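Local structure of STU0660 (3ZTH) at residues H7-I13 / L30-T34; E126-N130 / H143-L147. The protein is a large Csn2-family protein involved in CRISPR-mediated bacterial immunity that binds magnesium and probably binds DNA. One frame throughout, in Å; residues are numbered along the deposited sequence.

Contact 1 of 2, residues H7-I13 / L30-T34; sequences HPYKERI and LKYYT
Tyr33, on the helix that follows strand 20-24, is met by Pro8, His7 and Ile13 in a mainly apolar contact between the 7-13 loop, which joins strands 2-5 and 13-16, and the start of helix 28-43. In a protein of the P-loop NTPase clan, this helix occupies the position expected of the one after the P-loop. The ring of His7 turns its edge to the face of Tyr33 in a T-shaped pair, with centroids 5.4 Å apart and planes at 67°. Pro8 comes at the hydroxyl end of Tyr33 with its CD, which lies 3.1 Å from Tyr33 OH and 3.4 Å from Tyr33 CZ. The same CD lies over one face of the His7 ring, toward its rim, and so touches both aromatic groups. The phenol is fixed at its far end by a hydrogen bond from OH to the backbone oxygen of Gln6. His7 ND1, by contrast, is buried here without a polar partner in the model.

Ile13 packs against Tyr33 and Leu30. Its CD1 reaches the edge of the Tyr33 ring, 3.6 Å from Tyr33 CE2. Ile13 CG1 and Leu30 CD1 touch at 3.9 Å, the two side chains running alongside in opposite directions. Thr34 OG1 turns back to Leu30 O (2.8 Å), which Thr34 N also reaches from the other face of the carbonyl plane.

Ile13 pairs by backbone hydrogen bonds with Val5, while Leu30 and Thr34 pack on Leu257 of strand 254-257, and Tyr33 meets Trp174 of the second subunit.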
# COMPACT_ATOMS: atom_id res chain seq x y z
N HIS A 7 36.64 6.68 -7.72
CA HIS A 7 37.03 5.86 -6.58
C HIS A 7 36.90 6.74 -5.35
O HIS A 7 37.30 7.89 -5.36
CB HIS A 7 38.48 5.43 -6.74
CG HIS A 7 38.95 4.47 -5.69
ND1 HIS A 7 38.78 3.10 -5.80
CD2 HIS A 7 39.57 4.68 -4.51
CE1 HIS A 7 39.28 2.51 -4.74
NE2 HIS A 7 39.77 3.44 -3.93
N PRO A 8 36.35 6.19 -4.25
CA PRO A 8 36.18 6.98 -3.02
C PRO A 8 37.39 7.77 -2.51
O PRO A 8 37.21 8.87 -1.99
CB PRO A 8 35.68 5.94 -2.02
CG PRO A 8 36.21 4.65 -2.54
CD PRO A 8 35.98 4.79 -4.03
N TYR A 9 38.61 7.26 -2.62
CA TYR A 9 39.74 8.04 -2.12
C TYR A 9 41.02 8.06 -2.95
O TYR A 9 42.01 8.68 -2.56
CB TYR A 9 40.07 7.63 -0.68
CG TYR A 9 39.58 6.26 -0.24
CD1 TYR A 9 40.16 5.09 -0.74
CD2 TYR A 9 38.54 6.14 0.69
CE1 TYR A 9 39.72 3.82 -0.32
CE2 TYR A 9 38.09 4.88 1.11
CZ TYR A 9 38.68 3.73 0.61
OH TYR A 9 38.24 2.49 1.04
N LYS A 10 41.00 7.40 -4.11
CA LYS A 10 42.17 7.38 -4.97
C LYS A 10 41.83 7.88 -6.37
O LYS A 10 40.71 8.31 -6.64
CB LYS A 10 42.72 5.96 -5.06
CG LYS A 10 43.18 5.38 -3.74
CD LYS A 10 43.83 4.03 -3.96
CE LYS A 10 44.53 3.51 -2.72
NZ LYS A 10 45.28 2.25 -3.03
N GLU A 11 42.81 7.82 -7.25
CA GLU A 11 42.61 8.25 -8.63
C GLU A 11 41.51 7.40 -9.24
O GLU A 11 41.13 6.37 -8.70
CB GLU A 11 43.90 8.07 -9.43
CG GLU A 11 44.51 6.69 -9.29
CD GLU A 11 45.76 6.51 -10.12
OE1 GLU A 11 46.09 7.41 -10.92
OE2 GLU A 11 46.41 5.46 -9.98
N ARG A 12 40.99 7.84 -10.38
CA ARG A 12 39.93 7.10 -11.03
C ARG A 12 40.46 5.79 -11.59
O ARG A 12 41.63 5.67 -11.95
CB ARG A 12 39.31 7.95 -12.14
CG ARG A 12 38.36 9.00 -11.59
CD ARG A 12 38.03 10.10 -12.58
NE ARG A 12 37.10 11.07 -12.00
CZ ARG A 12 35.79 10.87 -11.90
NH1 ARG A 12 35.26 9.74 -12.35
NH2 ARG A 12 35.01 11.79 -11.33
N ILE A 13 39.58 4.79 -11.62
CA ILE A 13 39.94 3.48 -12.16
C ILE A 13 39.80 3.63 -13.67
O ILE A 13 38.71 3.95 -14.16
CB ILE A 13 38.98 2.39 -11.66
CG1 ILE A 13 39.05 2.29 -10.14
CG2 ILE A 13 39.34 1.05 -12.27
CD1 ILE A 13 37.71 2.39 -9.46
N LEU A 30 38.60 -4.63 -5.83
CA LEU A 30 38.55 -3.51 -6.75
C LEU A 30 37.65 -3.86 -7.93
O LEU A 30 36.86 -3.02 -8.38
CB LEU A 30 39.96 -3.14 -7.22
CG LEU A 30 40.03 -2.02 -8.27
CD1 LEU A 30 39.55 -0.71 -7.68
CD2 LEU A 30 41.45 -1.90 -8.77
N LYS A 31 37.76 -5.09 -8.44
CA LYS A 31 36.93 -5.52 -9.56
C LYS A 31 35.48 -5.41 -9.15
O LYS A 31 34.63 -4.90 -9.90
CB LYS A 31 37.23 -6.97 -9.97
CG LYS A 31 38.61 -7.16 -10.62
CD LYS A 31 38.79 -8.51 -11.32
CE LYS A 31 38.91 -9.66 -10.35
NZ LYS A 31 39.20 -10.92 -11.07
N TYR A 32 35.19 -5.85 -7.93
CA TYR A 32 33.83 -5.82 -7.43
C TYR A 32 33.31 -4.40 -7.31
O TYR A 32 32.17 -4.11 -7.67
CB TYR A 32 33.74 -6.53 -6.08
CG TYR A 32 32.31 -6.77 -5.66
CD1 TYR A 32 31.62 -7.90 -6.08
CD2 TYR A 32 31.63 -5.84 -4.87
CE1 TYR A 32 30.30 -8.12 -5.72
CE2 TYR A 32 30.30 -6.04 -4.51
CZ TYR A 32 29.64 -7.18 -4.94
OH TYR A 32 28.33 -7.41 -4.57
N TYR A 33 34.15 -3.52 -6.78
CA TYR A 33 33.79 -2.12 -6.61
C TYR A 33 33.49 -1.51 -7.98
O TYR A 33 32.53 -0.77 -8.14
CB TYR A 33 34.92 -1.35 -5.94
CG TYR A 33 34.69 0.13 -5.97
CD1 TYR A 33 33.83 0.73 -5.05
CD2 TYR A 33 35.27 0.94 -6.95
CE1 TYR A 33 33.55 2.11 -5.11
CE2 TYR A 33 34.99 2.31 -7.03
CZ TYR A 33 34.13 2.88 -6.10
OH TYR A 33 33.86 4.23 -6.16
N THR A 34 34.34 -1.81 -8.95
CA THR A 34 34.18 -1.29 -10.29
C THR A 34 32.84 -1.76 -10.85
O THR A 34 32.11 -0.99 -11.47
CB THR A 34 35.33 -1.74 -11.19
OG1 THR A 34 36.57 -1.36 -10.58
CG2 THR A 34 35.24 -1.07 -12.55

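Contact 2 of 2, residues E126-N130 / H143-L147; sequences EEAMN and HLENL
The last turn of helix 109-130 and strand 143-146 run antiparallel, their axes at 175° and 8.5 Å apart at closest approach; Glu126 faces Asn146 and Asn130 faces His143, with CA atoms 6.8 Å apart between Glu126 and Asn146 and 6.1 Å between Asn130 and His143. This is a helix followed by a beta-hairpin, whose longer strand, 140-146, folds back along the helix end. The sheet does not end with the chain: His143 to Asn146 form an antiparallel ladder with a strand of the third subunit, so it continues across the interface.

On one side of the contact, Glu126 stretches out from the helix, its CG anti to the backbone N and the chain extended beyond it, and lays its carboxylate across the strand. OE2 accepts a weak hydrogen bond from Asn146 N, short at 2.7 Å but bent to 120°. Glu126 OE2 also lies 3.0 Å from another acceptor, Leu144 O. With Glu123 OE1 close to Glu126 OE1 as well, these surroundings would probably raise the pKa of the carboxyl group. The side chains of Asn146 and Glu126 cross at about a right angle, yet the amide and carboxylate planes are only moderately inclined to each other; Asn146 ND2 gives its hydrogen bond to Glu123 OE1 on the preceding turn.

Met129, a selenomethionine here, touches Leu144 CD1 with its CG at 4.2 Å; it also packs on Ile111 of the third subunit.

At the C-terminal end of the helix Asn130 meets the strand at His143 and Leu144: its OD1, 3.2 Å from His143 CB, accepts Leu144 N at 3.3 Å, with an N-H...O angle of 151° and the donor lying in the plane of the carbonyl.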
# COMPACT_ATOMS: atom_id res chain seq x y z
N GLU A 126 -20.25 -5.35 -21.94
CA GLU A 126 -20.67 -4.12 -21.29
C GLU A 126 -22.16 -3.89 -21.50
O GLU A 126 -22.93 -3.77 -20.54
CB GLU A 126 -19.90 -2.92 -21.85
CG GLU A 126 -20.26 -1.59 -21.20
CD GLU A 126 -19.63 -0.39 -21.88
OE1 GLU A 126 -20.00 -0.10 -23.03
OE2 GLU A 126 -18.76 0.26 -21.26
N GLU A 127 -22.57 -3.82 -22.76
CA GLU A 127 -23.97 -3.59 -23.09
C GLU A 127 -24.90 -4.60 -22.44
O GLU A 127 -25.86 -4.22 -21.77
CB GLU A 127 -24.15 -3.63 -24.61
CG GLU A 127 -23.45 -2.50 -25.33
CD GLU A 127 -23.78 -2.46 -26.80
OE1 GLU A 127 -23.48 -3.45 -27.50
OE2 GLU A 127 -24.35 -1.44 -27.26
N ALA A 128 -24.64 -5.88 -22.64
CA ALA A 128 -25.48 -6.93 -22.06
C ALA A 128 -25.53 -6.77 -20.55
O ALA A 128 -26.46 -7.23 -19.89
CB ALA A 128 -24.92 -8.29 -22.42
N MSE A 129 -24.52 -6.11 -20.01
CA MSE A 129 -24.41 -5.90 -18.58
C MSE A 129 -25.21 -4.67 -18.15
O MSE A 129 -25.82 -4.66 -17.09
CB MSE A 129 -22.94 -5.73 -18.23
CG MSE A 129 -22.61 -5.94 -16.79
SE MSE A 129 -20.87 -6.75 -16.68
CE MSE A 129 -21.43 -8.52 -16.12
N ASN A 130 -25.19 -3.63 -18.99
CA ASN A 130 -25.93 -2.42 -18.68
C ASN A 130 -27.42 -2.66 -18.83
O ASN A 130 -28.23 -1.97 -18.21
CB ASN A 130 -25.50 -1.29 -19.59
CG ASN A 130 -24.10 -0.81 -19.29
OD1 ASN A 130 -23.78 -0.52 -18.15
ND2 ASN A 130 -23.27 -0.74 -20.32
N HIS A 143 -23.93 3.57 -15.04
CA HIS A 143 -23.52 2.40 -15.81
C HIS A 143 -22.01 2.18 -15.79
O HIS A 143 -21.23 3.05 -15.41
CB HIS A 143 -23.95 2.58 -17.26
CG HIS A 143 -23.45 3.85 -17.87
ND1 HIS A 143 -22.11 4.20 -17.83
CD2 HIS A 143 -24.09 4.87 -18.47
CE1 HIS A 143 -21.96 5.39 -18.38
NE2 HIS A 143 -23.14 5.82 -18.78
N LEU A 144 -21.62 0.99 -16.23
CA LEU A 144 -20.23 0.61 -16.30
C LEU A 144 -19.66 0.99 -17.66
O LEU A 144 -20.29 0.78 -18.69
CB LEU A 144 -20.10 -0.89 -16.08
CG LEU A 144 -20.53 -1.37 -14.69
CD1 LEU A 144 -20.67 -2.87 -14.67
CD2 LEU A 144 -19.51 -0.92 -13.66
N GLU A 145 -18.48 1.59 -17.66
CA GLU A 145 -17.81 1.96 -18.90
C GLU A 145 -16.59 1.06 -18.99
O GLU A 145 -15.96 0.72 -17.98
CB GLU A 145 -17.40 3.44 -18.88
CG GLU A 145 -18.54 4.37 -19.24
CD GLU A 145 -18.21 5.83 -18.98
OE1 GLU A 145 -17.11 6.28 -19.38
OE2 GLU A 145 -19.07 6.53 -18.39
N ASN A 146 -16.25 0.64 -20.21
CA ASN A 146 -15.11 -0.24 -20.36
C ASN A 146 -13.87 0.46 -20.86
O ASN A 146 -13.94 1.35 -21.71
CB ASN A 146 -15.45 -1.40 -21.29
CG ASN A 146 -15.73 -0.94 -22.69
OD1 ASN A 146 -14.87 -0.35 -23.35
ND2 ASN A 146 -16.94 -1.21 -23.16
N LEU A 147 -12.74 0.07 -20.29
CA LEU A 147 -11.45 0.60 -20.70
C LEU A 147 -10.96 -0.47 -21.67
O LEU A 147 -10.62 -1.58 -21.26
CB LEU A 147 -10.50 0.69 -19.52
CG LEU A 147 -9.09 1.15 -19.90
CD1 LEU A 147 -9.17 2.58 -20.43
CD2 LEU A 147 -8.15 1.06 -18.70

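From the N terminus the chain runs through strand 2-5 into the 7-13 loop, then along strands 13-16 and 20-24 before contact 1 closes the first loop on helix 28-43. This ties the N-terminal hairpin to the helix leading out of strand 20-24 in the mixed sheet. Much later, helix 109-130 ends in contact 2, which closes a loop of 12 residues as the hairpin returns through strand 140-146. The two contacts are in series, neither nesting nor crossing; the centres of contact 1 and contact 2 are about 60 Å apart. Contact 1 belongs to the body with the mixed sheet, as expected of the P-loop NTPase clan, contact 2 to an outlying helix and hairpin, and each borders a different neighbouring subunit.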